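Agarase (Pseudoalteromonas fuliginea, PDB 6XJ9) probably hydrolyses agarose, the galactan of red-algal cell walls, as a glycoside hydrolase of family GH50 in a marine bacterium. Local coordinates at residues N48-K53 / V61-K66; N68-I73 / A189-S194; K221-F226 / P721-A726; N312-T317 / G392-F397. One frame throughout, in Å; residues are numbered along the deposited sequence.

Contact 1: N48-K53 / V61-K66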
loop_
_atom_site.group_PDB
_atom_site.type_symbol
_atom_site.label_atom_id
_atom_site.label_comp_id
_atom_site.label_asym_id
_atom_site.label_seq_id
_atom_site.Cartn_x
_atom_site.Cartn_y
_atom_site.Cartn_z
ATOM N N ASN A 48 -12.628 -2.877 -30.756
ATOM C CA ASN A 48 -13.957 -3.240 -30.304
ATOM C C ASN A 48 -14.183 -2.523 -28.978
ATOM O O ASN A 48 -13.528 -2.852 -27.985
ATOM C CB ASN A 48 -14.103 -4.758 -30.132
ATOM C CG ASN A 48 -13.751 -5.565 -31.368
ATOM O OD1 ASN A 48 -14.636 -6.017 -32.093
ATOM N ND2 ASN A 48 -12.462 -5.754 -31.623
ATOM N N SER A 49 -15.063 -1.511 -28.985
ATOM C CA SER A 49 -15.274 -0.658 -27.825
ATOM C C SER A 49 -13.935 -0.108 -27.331
ATOM O O SER A 49 -13.678 -0.057 -26.124
ATOM C CB SER A 49 -15.988 -1.413 -26.727
ATOM O OG SER A 49 -17.221 -1.939 -27.196
ATOM N N ALA A 50 -13.070 0.276 -28.274
ATOM C CA ALA A 50 -11.746 0.780 -27.938
ATOM C C ALA A 50 -11.297 1.767 -29.010
ATOM O O ALA A 50 -11.387 1.477 -30.199
ATOM C CB ALA A 50 -10.767 -0.365 -27.792
ATOM N N ILE A 51 -10.827 2.937 -28.571
ATOM C CA ILE A 51 -10.297 3.940 -29.477
ATOM C C ILE A 51 -8.781 3.774 -29.534
ATOM O O ILE A 51 -8.111 3.886 -28.509
ATOM C CB ILE A 51 -10.714 5.353 -29.018
ATOM C CG1 ILE A 51 -12.238 5.484 -28.943
ATOM C CG2 ILE A 51 -10.107 6.414 -29.927
ATOM C CD1 ILE A 51 -12.718 6.780 -28.337
ATOM N N VAL A 52 -8.267 3.500 -30.742
ATOM C CA VAL A 52 -6.841 3.334 -30.985
ATOM C C VAL A 52 -6.335 4.512 -31.819
ATOM O O VAL A 52 -6.857 4.781 -32.899
ATOM C CB VAL A 52 -6.524 2.002 -31.694
ATOM C CG1 VAL A 52 -5.022 1.786 -31.819
ATOM C CG2 VAL A 52 -7.179 0.815 -30.995
ATOM N N LYS A 53 -5.307 5.199 -31.311
ATOM C CA LYS A 53 -4.636 6.225 -32.094
ATOM C C LYS A 53 -3.131 5.957 -32.125
ATOM O O LYS A 53 -2.519 5.658 -31.094
ATOM C CB LYS A 53 -5.016 7.637 -31.621
ATOM C CG LYS A 53 -4.632 8.012 -30.198
ATOM N N VAL A 61 -4.311 2.910 -26.712
ATOM C CA VAL A 61 -5.588 2.224 -26.758
ATOM C C VAL A 61 -6.371 2.671 -25.530
ATOM O O VAL A 61 -5.898 2.473 -24.410
ATOM C CB VAL A 61 -5.375 0.697 -26.761
ATOM C CG1 VAL A 61 -6.690 -0.062 -26.871
ATOM C CG2 VAL A 61 -4.394 0.239 -27.837
ATOM N N GLN A 62 -7.517 3.329 -25.754
ATOM C CA GLN A 62 -8.452 3.675 -24.687
ATOM C C GLN A 62 -9.644 2.726 -24.740
ATOM O O GLN A 62 -10.548 2.900 -25.555
ATOM C CB GLN A 62 -8.902 5.131 -24.804
ATOM C CG GLN A 62 -7.871 6.119 -24.278
ATOM C CD GLN A 62 -7.949 7.467 -24.949
ATOM O OE1 GLN A 62 -8.952 7.819 -25.568
ATOM N NE2 GLN A 62 -6.877 8.235 -24.835
ATOM N N PHE A 63 -9.605 1.697 -23.885
ATOM C CA PHE A 63 -10.661 0.703 -23.796
ATOM C C PHE A 63 -11.876 1.347 -23.139
ATOM O O PHE A 63 -11.765 1.932 -22.069
ATOM C CB PHE A 63 -10.221 -0.495 -22.944
ATOM C CG PHE A 63 -9.054 -1.293 -23.475
ATOM C CD1 PHE A 63 -9.251 -2.305 -24.407
ATOM C CD2 PHE A 63 -7.765 -1.049 -23.023
ATOM C CE1 PHE A 63 -8.176 -3.043 -24.890
ATOM C CE2 PHE A 63 -6.692 -1.784 -23.504
ATOM C CZ PHE A 63 -6.899 -2.784 -24.434
ATOM N N GLN A 64 -13.034 1.246 -23.793
ATOM C CA GLN A 64 -14.232 1.877 -23.262
ATOM C C GLN A 64 -14.915 0.868 -22.343
ATOM O O GLN A 64 -16.063 0.490 -22.559
ATOM C CB GLN A 64 -15.120 2.385 -24.404
ATOM C CG GLN A 64 -14.415 3.359 -25.345
ATOM C CD GLN A 64 -15.262 3.720 -26.543
ATOM O OE1 GLN A 64 -15.859 2.865 -27.198
ATOM N NE2 GLN A 64 -15.321 5.008 -26.842
ATOM N N SER A 65 -14.179 0.461 -21.299
ATOM C CA SER A 65 -14.499 -0.699 -20.485
ATOM C C SER A 65 -15.466 -0.353 -19.353
ATOM O O SER A 65 -16.034 -1.254 -18.738
ATOM C CB SER A 65 -13.235 -1.364 -19.977
ATOM O OG SER A 65 -12.329 -0.397 -19.467
ATOM N N LYS A 66 -15.664 0.944 -19.088
ATOM C CA LYS A 66 -16.688 1.360 -18.141
ATOM C C LYS A 66 -18.070 0.981 -18.667
ATOM O O LYS A 66 -18.890 0.456 -17.922
ATOM C CB LYS A 66 -16.633 2.861 -17.838
ATOM C CG LYS A 66 -17.504 3.323 -16.671
ATOM C CD LYS A 66 -17.312 4.786 -16.337
ATOM C CE LYS A 66 -17.839 5.201 -14.978
ATOM N NZ LYS A 66 -19.320 5.169 -14.927
#

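Contact 2: N68-I73 / A189-S194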
loop_
_atom_site.group_PDB
_atom_site.type_symbol
_atom_site.label_atom_id
_atom_site.label_comp_id
_atom_site.label_asym_id
_atom_site.label_seq_id
_atom_site.Cartn_x
_atom_site.Cartn_y
_atom_site.Cartn_z
ATOM N N ASN A 68 -18.649 -0.880 -21.533
ATOM C CA ASN A 68 -18.679 -2.109 -22.308
ATOM C C ASN A 68 -17.873 -3.170 -21.572
ATOM O O ASN A 68 -16.710 -2.935 -21.253
ATOM C CB ASN A 68 -18.109 -1.889 -23.711
ATOM C CG ASN A 68 -18.774 -0.744 -24.443
ATOM O OD1 ASN A 68 -19.831 -0.920 -25.043
ATOM N ND2 ASN A 68 -18.179 0.433 -24.384
ATOM N N SER A 69 -18.503 -4.322 -21.318
ATOM C CA SER A 69 -17.949 -5.367 -20.469
ATOM C C SER A 69 -16.872 -6.137 -21.223
ATOM O O SER A 69 -16.099 -6.871 -20.613
ATOM C CB SER A 69 -19.019 -6.291 -19.948
ATOM O OG SER A 69 -19.766 -6.854 -21.024
ATOM N N TYR A 70 -16.858 -5.982 -22.550
ATOM C CA TYR A 70 -15.780 -6.486 -23.382
ATOM C C TYR A 70 -15.291 -5.359 -24.292
ATOM O O TYR A 70 -16.084 -4.761 -25.012
ATOM C CB TYR A 70 -16.228 -7.701 -24.207
ATOM C CG TYR A 70 -15.150 -8.257 -25.107
ATOM C CD1 TYR A 70 -14.271 -9.222 -24.641
ATOM C CD2 TYR A 70 -14.984 -7.794 -26.407
ATOM C CE1 TYR A 70 -13.255 -9.722 -25.441
ATOM C CE2 TYR A 70 -13.972 -8.284 -27.224
ATOM C CZ TYR A 70 -13.108 -9.255 -26.737
ATOM O OH TYR A 70 -12.127 -9.766 -27.530
ATOM N N ALA A 71 -13.989 -5.059 -24.222
ATOM C CA ALA A 71 -13.324 -4.150 -25.145
ATOM C C ALA A 71 -12.028 -4.804 -25.616
ATOM O O ALA A 71 -11.442 -5.594 -24.875
ATOM C CB ALA A 71 -13.047 -2.830 -24.473
ATOM N N SER A 72 -11.583 -4.487 -26.840
ATOM C CA SER A 72 -10.418 -5.182 -27.367
ATOM C C SER A 72 -9.746 -4.438 -28.522
ATOM O O SER A 72 -10.356 -3.623 -29.212
ATOM C CB SER A 72 -10.777 -6.588 -27.776
ATOM O OG SER A 72 -11.480 -6.588 -29.012
ATOM N N ILE A 73 -8.465 -4.763 -28.724
ATOM C CA ILE A 73 -7.777 -4.519 -29.979
ATOM C C ILE A 73 -7.370 -5.882 -30.524
ATOM O O ILE A 73 -6.853 -6.725 -29.784
ATOM C CB ILE A 73 -6.577 -3.567 -29.787
ATOM C CG1 ILE A 73 -5.751 -3.412 -31.070
ATOM C CG2 ILE A 73 -5.718 -4.005 -28.605
ATOM C CD1 ILE A 73 -4.941 -2.143 -31.128
ATOM N N ALA A 189 -5.511 -11.235 -29.896
ATOM C CA ALA A 189 -6.448 -10.295 -29.288
ATOM C C ALA A 189 -5.963 -9.872 -27.899
ATOM O O ALA A 189 -5.621 -10.709 -27.074
ATOM C CB ALA A 189 -7.825 -10.922 -29.218
ATOM N N ILE A 190 -5.972 -8.560 -27.639
ATOM C CA ILE A 190 -5.752 -8.025 -26.305
ATOM C C ILE A 190 -7.073 -7.421 -25.841
ATOM O O ILE A 190 -7.539 -6.468 -26.459
ATOM C CB ILE A 190 -4.622 -6.967 -26.303
ATOM C CG1 ILE A 190 -3.276 -7.525 -26.785
ATOM C CG2 ILE A 190 -4.504 -6.274 -24.943
ATOM C CD1 ILE A 190 -2.678 -8.602 -25.898
ATOM N N SER A 191 -7.660 -7.972 -24.757
ATOM C CA SER A 191 -8.961 -7.513 -24.286
ATOM C C SER A 191 -8.943 -7.088 -22.815
ATOM O O SER A 191 -8.070 -7.491 -22.042
ATOM C CB SER A 191 -10.062 -8.522 -24.555
ATOM O OG SER A 191 -9.850 -9.730 -23.837
ATOM N N VAL A 192 -9.930 -6.252 -22.462
ATOM C CA VAL A 192 -10.253 -5.870 -21.095
ATOM C C VAL A 192 -11.679 -6.345 -20.813
ATOM O O VAL A 192 -12.555 -6.190 -21.664
ATOM C CB VAL A 192 -10.069 -4.352 -20.916
ATOM C CG1 VAL A 192 -10.638 -3.835 -19.602
ATOM C CG2 VAL A 192 -8.602 -3.956 -21.059
ATOM N N GLN A 193 -11.893 -6.962 -19.635
ATOM C CA GLN A 193 -13.101 -7.735 -19.385
ATOM C C GLN A 193 -13.671 -7.408 -18.007
ATOM O O GLN A 193 -12.950 -7.424 -17.009
ATOM C CB GLN A 193 -12.821 -9.233 -19.536
ATOM C CG GLN A 193 -12.451 -9.629 -20.963
ATOM C CD GLN A 193 -12.189 -11.106 -21.133
ATOM O OE1 GLN A 193 -12.605 -11.936 -20.323
ATOM N NE2 GLN A 193 -11.468 -11.439 -22.189
ATOM N N SER A 194 -14.974 -7.107 -17.988
ATOM C CA SER A 194 -15.743 -6.816 -16.781
ATOM C C SER A 194 -14.936 -6.002 -15.774
ATOM O O SER A 194 -14.589 -6.508 -14.704
ATOM C CB SER A 194 -16.260 -8.083 -16.147
ATOM O OG SER A 194 -16.997 -8.837 -17.087
HETATM O O HOH W 1 -14.198 -4.337 -20.888
#

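Contact 3: K221-F226 / P721-A726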
loop_
_atom_site.group_PDB
_atom_site.type_symbol
_atom_site.label_atom_id
_atom_site.label_comp_id
_atom_site.label_asym_id
_atom_site.label_seq_id
_atom_site.Cartn_x
_atom_site.Cartn_y
_atom_site.Cartn_z
ATOM N N LYS A 221 13.844 -26.849 -5.589
ATOM C CA LYS A 221 13.952 -26.212 -4.286
ATOM C C LYS A 221 13.360 -24.804 -4.324
ATOM O O LYS A 221 13.997 -23.835 -3.899
ATOM C CB LYS A 221 15.399 -26.298 -3.786
ATOM C CG LYS A 221 15.901 -27.724 -3.600
ATOM C CD LYS A 221 16.985 -27.863 -2.555
ATOM C CE LYS A 221 18.362 -27.539 -3.080
ATOM N NZ LYS A 221 19.358 -27.503 -1.979
ATOM N N ILE A 222 12.111 -24.724 -4.810
ATOM C CA ILE A 222 11.397 -23.462 -4.938
ATOM C C ILE A 222 10.618 -23.151 -3.658
ATOM O O ILE A 222 10.146 -22.031 -3.484
ATOM C CB ILE A 222 10.504 -23.462 -6.201
ATOM C CG1 ILE A 222 9.505 -24.621 -6.210
ATOM C CG2 ILE A 222 11.381 -23.463 -7.446
ATOM C CD1 ILE A 222 8.449 -24.535 -7.316
ATOM N N VAL A 223 10.503 -24.140 -2.765
ATOM C CA VAL A 223 9.793 -23.997 -1.496
ATOM C C VAL A 223 10.789 -24.092 -0.335
ATOM O O VAL A 223 11.650 -24.972 -0.339
ATOM C CB VAL A 223 8.694 -25.072 -1.369
ATOM C CG1 VAL A 223 7.758 -24.794 -0.207
ATOM C CG2 VAL A 223 7.893 -25.214 -2.655
ATOM N N ASP A 224 10.680 -23.182 0.648
ATOM C CA ASP A 224 11.503 -23.247 1.857
ATOM C C ASP A 224 10.762 -24.026 2.941
ATOM O O ASP A 224 9.713 -24.612 2.676
ATOM C CB ASP A 224 12.001 -21.875 2.323
ATOM C CG ASP A 224 10.925 -20.991 2.942
ATOM O OD1 ASP A 224 9.859 -21.517 3.306
ATOM O OD2 ASP A 224 11.152 -19.782 3.047
ATOM N N GLU A 225 11.309 -24.024 4.167
ATOM C CA GLU A 225 10.787 -24.879 5.224
ATOM C C GLU A 225 9.477 -24.315 5.774
ATOM O O GLU A 225 8.789 -25.009 6.520
ATOM C CB GLU A 225 11.816 -25.088 6.344
ATOM C CG GLU A 225 12.014 -23.869 7.229
ATOM C CD GLU A 225 13.124 -22.935 6.778
ATOM O OE1 GLU A 225 13.372 -22.863 5.549
ATOM O OE2 GLU A 225 13.749 -22.281 7.656
ATOM N N PHE A 226 9.163 -23.057 5.417
ATOM C CA PHE A 226 7.945 -22.394 5.875
ATOM C C PHE A 226 6.855 -22.468 4.803
ATOM O O PHE A 226 5.758 -21.936 4.986
ATOM C CB PHE A 226 8.220 -20.941 6.263
ATOM C CG PHE A 226 9.227 -20.758 7.374
ATOM C CD1 PHE A 226 8.935 -21.152 8.674
ATOM C CD2 PHE A 226 10.476 -20.215 7.112
ATOM C CE1 PHE A 226 9.869 -20.991 9.690
ATOM C CE2 PHE A 226 11.413 -20.055 8.128
ATOM C CZ PHE A 226 11.110 -20.448 9.415
ATOM N N PRO A 721 -1.251 -23.303 -1.447
ATOM C CA PRO A 721 0.156 -23.701 -1.463
ATOM C C PRO A 721 0.836 -23.194 -2.727
ATOM O O PRO A 721 0.226 -23.150 -3.798
ATOM C CB PRO A 721 0.102 -25.230 -1.446
ATOM C CG PRO A 721 -1.192 -25.515 -0.695
ATOM C CD PRO A 721 -2.150 -24.427 -1.147
ATOM N N ILE A 722 2.104 -22.805 -2.585
ATOM C CA ILE A 722 2.854 -22.281 -3.714
ATOM C C ILE A 722 3.019 -23.365 -4.779
ATOM O O ILE A 722 3.140 -23.042 -5.957
ATOM C CB ILE A 722 4.195 -21.667 -3.252
ATOM C CG1 ILE A 722 4.963 -21.004 -4.398
ATOM C CG2 ILE A 722 5.042 -22.687 -2.516
ATOM C CD1 ILE A 722 6.195 -20.231 -3.957
ATOM N N THR A 723 2.989 -24.641 -4.362
ATOM C CA THR A 723 3.181 -25.766 -5.264
ATOM C C THR A 723 1.856 -26.442 -5.617
ATOM O O THR A 723 1.829 -27.576 -6.103
ATOM C CB THR A 723 4.167 -26.764 -4.655
ATOM O OG1 THR A 723 3.666 -26.969 -3.336
ATOM C CG2 THR A 723 5.579 -26.219 -4.608
ATOM N N GLY A 724 0.754 -25.732 -5.372
ATOM C CA GLY A 724 -0.554 -26.205 -5.790
ATOM C C GLY A 724 -1.298 -26.880 -4.645
ATOM O O GLY A 724 -0.728 -27.686 -3.917
ATOM N N ARG A 725 -2.572 -26.520 -4.471
ATOM C CA ARG A 725 -3.432 -27.333 -3.630
ATOM C C ARG A 725 -3.506 -28.738 -4.237
ATOM O O ARG A 725 -3.508 -28.874 -5.457
ATOM C CB ARG A 725 -4.792 -26.664 -3.419
ATOM C CG ARG A 725 -5.718 -26.753 -4.618
ATOM C CD ARG A 725 -7.033 -26.069 -4.337
ATOM N NE ARG A 725 -7.989 -26.290 -5.412
ATOM C CZ ARG A 725 -9.191 -25.730 -5.447
ATOM N NH1 ARG A 725 -9.573 -24.919 -4.473
ATOM N NH2 ARG A 725 -10.005 -25.977 -6.452
ATOM N N ALA A 726 -3.539 -29.758 -3.365
ATOM C CA ALA A 726 -3.473 -31.173 -3.709
ATOM C C ALA A 726 -4.496 -31.579 -4.774
ATOM O O ALA A 726 -4.181 -32.362 -5.671
ATOM C CB ALA A 726 -3.638 -32.002 -2.455
#

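Contact 4: N312-T317 / G392-F397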
loop_
_atom_site.group_PDB
_atom_site.type_symbol
_atom_site.label_atom_id
_atom_site.label_comp_id
_atom_site.label_asym_id
_atom_site.label_seq_id
_atom_site.Cartn_x
_atom_site.Cartn_y
_atom_site.Cartn_z
ATOM N N ASN A 312 -7.768 -27.361 2.497
ATOM C CA ASN A 312 -7.299 -27.004 1.165
ATOM C C ASN A 312 -5.916 -26.352 1.220
ATOM O O ASN A 312 -5.487 -25.746 0.245
ATOM C CB ASN A 312 -8.295 -26.106 0.433
ATOM C CG ASN A 312 -9.681 -26.711 0.361
ATOM O OD1 ASN A 312 -10.559 -26.343 1.139
ATOM N ND2 ASN A 312 -9.871 -27.667 -0.535
ATOM N N SER A 313 -5.222 -26.503 2.353
ATOM C CA SER A 313 -3.871 -25.982 2.518
ATOM C C SER A 313 -2.791 -27.049 2.282
ATOM O O SER A 313 -1.635 -26.834 2.645
ATOM C CB SER A 313 -3.721 -25.355 3.891
ATOM O OG SER A 313 -4.450 -24.129 3.955
ATOM N N THR A 314 -3.145 -28.186 1.667
ATOM C CA THR A 314 -2.203 -29.293 1.511
ATOM C C THR A 314 -1.682 -29.376 0.077
ATOM O O THR A 314 -2.384 -29.036 -0.870
ATOM C CB THR A 314 -2.794 -30.648 1.930
ATOM O OG1 THR A 314 -3.570 -31.188 0.856
ATOM C CG2 THR A 314 -3.608 -30.591 3.203
ATOM N N THR A 315 -0.444 -29.855 -0.074
ATOM C CA THR A 315 0.179 -29.988 -1.383
ATOM C C THR A 315 0.794 -31.381 -1.520
ATOM O O THR A 315 1.257 -31.971 -0.542
ATOM C CB THR A 315 1.169 -28.839 -1.632
ATOM O OG1 THR A 315 1.499 -28.798 -3.024
ATOM C CG2 THR A 315 2.424 -28.927 -0.785
ATOM N N LEU A 316 0.802 -31.904 -2.747
ATOM C CA LEU A 316 1.401 -33.199 -3.023
ATOM C C LEU A 316 2.926 -33.109 -2.908
ATOM O O LEU A 316 3.546 -32.231 -3.499
ATOM C CB LEU A 316 0.947 -33.665 -4.409
ATOM C CG LEU A 316 -0.534 -34.033 -4.488
ATOM C CD1 LEU A 316 -1.020 -34.041 -5.931
ATOM C CD2 LEU A 316 -0.795 -35.369 -3.815
ATOM N N THR A 317 3.509 -34.042 -2.147
ATOM C CA THR A 317 4.926 -34.057 -1.810
ATOM C C THR A 317 5.710 -34.858 -2.842
ATOM O O THR A 317 6.930 -34.729 -2.923
ATOM C CB THR A 317 5.172 -34.741 -0.457
ATOM O OG1 THR A 317 4.690 -36.084 -0.565
ATOM C CG2 THR A 317 4.484 -34.040 0.694
ATOM N N GLY A 392 -1.681 -39.353 -3.598
ATOM C CA GLY A 392 -0.393 -39.361 -2.934
ATOM C C GLY A 392 -0.404 -38.597 -1.619
ATOM O O GLY A 392 -1.402 -37.984 -1.232
ATOM N N GLU A 393 0.750 -38.666 -0.960
ATOM C CA GLU A 393 1.047 -37.973 0.276
ATOM C C GLU A 393 0.918 -36.472 0.059
ATOM O O GLU A 393 1.264 -35.952 -1.004
ATOM C CB GLU A 393 2.475 -38.343 0.674
ATOM C CG GLU A 393 2.994 -37.587 1.872
ATOM C CD GLU A 393 4.411 -38.009 2.200
ATOM O OE1 GLU A 393 4.564 -39.047 2.864
ATOM O OE2 GLU A 393 5.349 -37.310 1.757
ATOM N N THR A 394 0.410 -35.783 1.087
ATOM C CA THR A 394 0.387 -34.331 1.058
ATOM C C THR A 394 1.137 -33.823 2.283
ATOM O O THR A 394 1.340 -34.573 3.233
ATOM C CB THR A 394 -1.056 -33.812 0.986
ATOM O OG1 THR A 394 -1.639 -34.109 2.252
ATOM C CG2 THR A 394 -1.872 -34.465 -0.115
ATOM N N TYR A 395 1.552 -32.558 2.241
ATOM C CA TYR A 395 2.013 -31.871 3.437
ATOM C C TYR A 395 1.315 -30.518 3.518
ATOM O O TYR A 395 0.995 -29.948 2.484
ATOM C CB TYR A 395 3.536 -31.720 3.453
ATOM C CG TYR A 395 4.060 -31.353 4.818
ATOM C CD1 TYR A 395 3.945 -32.224 5.897
ATOM C CD2 TYR A 395 4.643 -30.122 5.040
ATOM C CE1 TYR A 395 4.398 -31.877 7.161
ATOM C CE2 TYR A 395 5.133 -29.769 6.289
ATOM C CZ TYR A 395 5.005 -30.646 7.351
ATOM O OH TYR A 395 5.475 -30.260 8.569
ATOM N N SER A 396 1.078 -30.036 4.745
ATOM C CA SER A 396 0.506 -28.713 4.969
ATOM C C SER A 396 1.507 -27.786 5.665
ATOM O O SER A 396 1.673 -27.849 6.882
ATOM C CB SER A 396 -0.778 -28.800 5.742
ATOM O OG SER A 396 -1.319 -27.497 5.924
ATOM N N PHE A 397 2.147 -26.896 4.895
ATOM C CA PHE A 397 3.098 -25.967 5.485
ATOM C C PHE A 397 2.369 -24.940 6.354
ATOM O O PHE A 397 2.924 -24.467 7.351
ATOM C CB PHE A 397 4.006 -25.335 4.425
ATOM C CG PHE A 397 4.987 -26.281 3.772
ATOM C CD1 PHE A 397 6.206 -26.569 4.373
ATOM C CD2 PHE A 397 4.694 -26.873 2.554
ATOM C CE1 PHE A 397 7.097 -27.447 3.771
ATOM C CE2 PHE A 397 5.587 -27.746 1.945
ATOM C CZ PHE A 397 6.792 -28.026 2.552
HETATM O O HOH W 2 1.164 -27.040 1.933
#

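Contact 1: N48-K53 / V61-K66
Gln64 N donates to Ser49 O at 2.7 Å, the shortest polar bond of this beta hairpin and the one nearest its open end. Deeper in, Ile51 and Gln62 form a hydrogen-bonded antiparallel pair: Ile51 N donates to Gln62 O, and Gln62 N donates in turn to Ile51 O at 2.9 Å. The two links differ in geometry, since Ile51 N lies well above the carbonyl plane of Gln62 whereas Gln62 N is only tilted from that of Ile51. Ala50 with Phe63 and Val52 with Val61 are non-hydrogen-bonded pairs, and their apolar groups share the face opposite Ile51. There Ala50 CB lies 4.2 Å from Val61 CG1 and obliquely to the Phe63 ring, while Val61 CG1 sits over one face of that ring, toward its rim.

The side chain of Gln64 reaches back across the other face. With CG beside its own backbone N (chi1 -57°) and the chain extended beyond, CB rests 3.3 Å from Ser49 O, OE1 comes to 3.5 Å from Ser49 C, and NE2 meets Ile51 CD1 at 3.5 Å. An alanine here would keep the backbone bond but is likely to leave Ile51 CD1 without its amide neighbour and the Ser49 peptide less covered. Gln64 is also the centre of an inverse gamma turn, where the strand gives way to loop.

The hairpin belongs to the CBM-like region. Strand 199-210 pairs with the other edge of strand 58-63, while Val52, Phe63 and Ser49 pack their side chains against strand 70-75.

Contact 2: N68-I73 / A189-S194
Antiparallel strand pairing within the CBM-like region, probably part of a beta-sandwich, joins strands 70-75 and 185-193. The short segments run 157° apart. Ala71 with Val192 and Ile73 with Ile190 are hydrogen-bonded pairs, each closed by two backbone bonds; Val192 N reaches Ala71 O at 2.9 Å. A further link, Ser194 N to Ser69 O at 2.9 Å, extends the ladder past the strand end, where a water lies within hydrogen-bonding distance of Asn68 O and Val192 O.

Ile73 and Ile190 lie side by side on the apolar face, with Ala71 and Val192; Ile73 CG2 is 3.9 Å from Ile190 CB, and Val61 and Leu201 of strands 58-63 and 199-210 join the same packing. On the other face the Tyr70 ring, with CG anti to the backbone N (chi1 179°), leans forward along its own strand until its CE1 corner meets Ser191 CB at 3.5 Å. Gln193 runs alongside, its amide turned 41° from the ring and its NE2 at the ring edge. A leucine in place of Gln193 would probably leave Ser191 OG without its amide donor and free to turn. That donor, Gln193 NE2, approaches Ser191 OG to 2.9 Å almost in the amide plane.

Contact 3: K221-F226 / P721-A726
Val223 and Ile722 meet through methyls set by their first torsions: in Val223, chi1 -169° places CG2 beside the backbone N, and in Ile722, chi1 -175° sends CG1 away from its own N and leaves the CG2 branch to face the valine. The motif on one side is a type I beta turn, Pro721 to Gly724, closed by Gly724 N to Pro721 O at 3.1 Å; on the other it is an Asx turn at Asp224. Two loops without regular structure thus pack by apolar contact, one after strand 199-210, the other after strand 709-714 of the mixed sheet that probably belongs to the (beta/alpha)8 barrel of this family.

The two side chains slide past each other in opposite directions, so that Ile722 CG2 lies 3.8 Å from Val223 CG2 and 4.1 Å from Val223 CG1. Ile222 adds its CD1, which comes to 4.3 Å from Thr723 CG2. The hydroxyl of that threonine is engaged by Thr315. Backbone bonds tie Val223 to Leu363 and Glu365. Just beyond the packed residues, Phe226 N donates to Asp224 OD1 at 2.7 Å, approaching from above the carboxylate plane, 44° out of it.

Contact 4: N312-T317 / G392-F397
Thr317 OG1 donates to Glu393 OE2 at 2.7 Å, meeting the carboxylate on its anti side, 29° out of the plane. The side chains cross at about a right angle: Glu393 runs out extended, its CG anti to the backbone N (chi1 174°), and Thr317 also offers its methyl, CG2 sitting 3.7 Å from Tyr395 CB. The backbones form a short antiparallel ladder, in which Thr315 N gives to Tyr395 O and Tyr395 N to Thr315 O, both at 2.9 Å; Thr317 N adds a longer bond to Glu393 O. Where the chains part, a water donates to Ser313 O and Tyr395 O and accepts from Phe397 N, at 3.1 Å. Tyr395 CD2 stands 3.7 Å above the centre of the Phe397 ring, and Thr315 CG2 comes to the edge of that ring.

In the next shell Arg353 forms a salt bridge with Glu393 OE1, which Tyr370 OH also meets, so the carboxylate is held from both oxygens.

The two strands form the inner pair of a four-stranded antiparallel sheet, with 354-355 beside 315-320 and 378-381 beside 392-395; Ser396, as N-cap through Ala399 N, starts helix 397-406.

Overall arrangement
Contacts 1 and 2 are neighbours in one beta region, their centres 8 Å apart: Asn48 O meets Ser72 N, so the residue leading into the hairpin pairs with strand 70-75, on its side away from 185-193. Both are partly buried and have one apolar face; the other carries Ile51 and glutamines in contact 1, Tyr70, serines and Gln193 in contact 2. Contacts 3 and 4 have centres about 34 to 44 Å from theirs; contact 3 is buried and contact 4 almost entirely so. They touch through Gly724 O to Thr315 OG1, and contact 4 lies inside the loop closed by contact 3. Contact 3 joins loops by methyl packing; contact 4 combines strand pairing with a buried carboxylate.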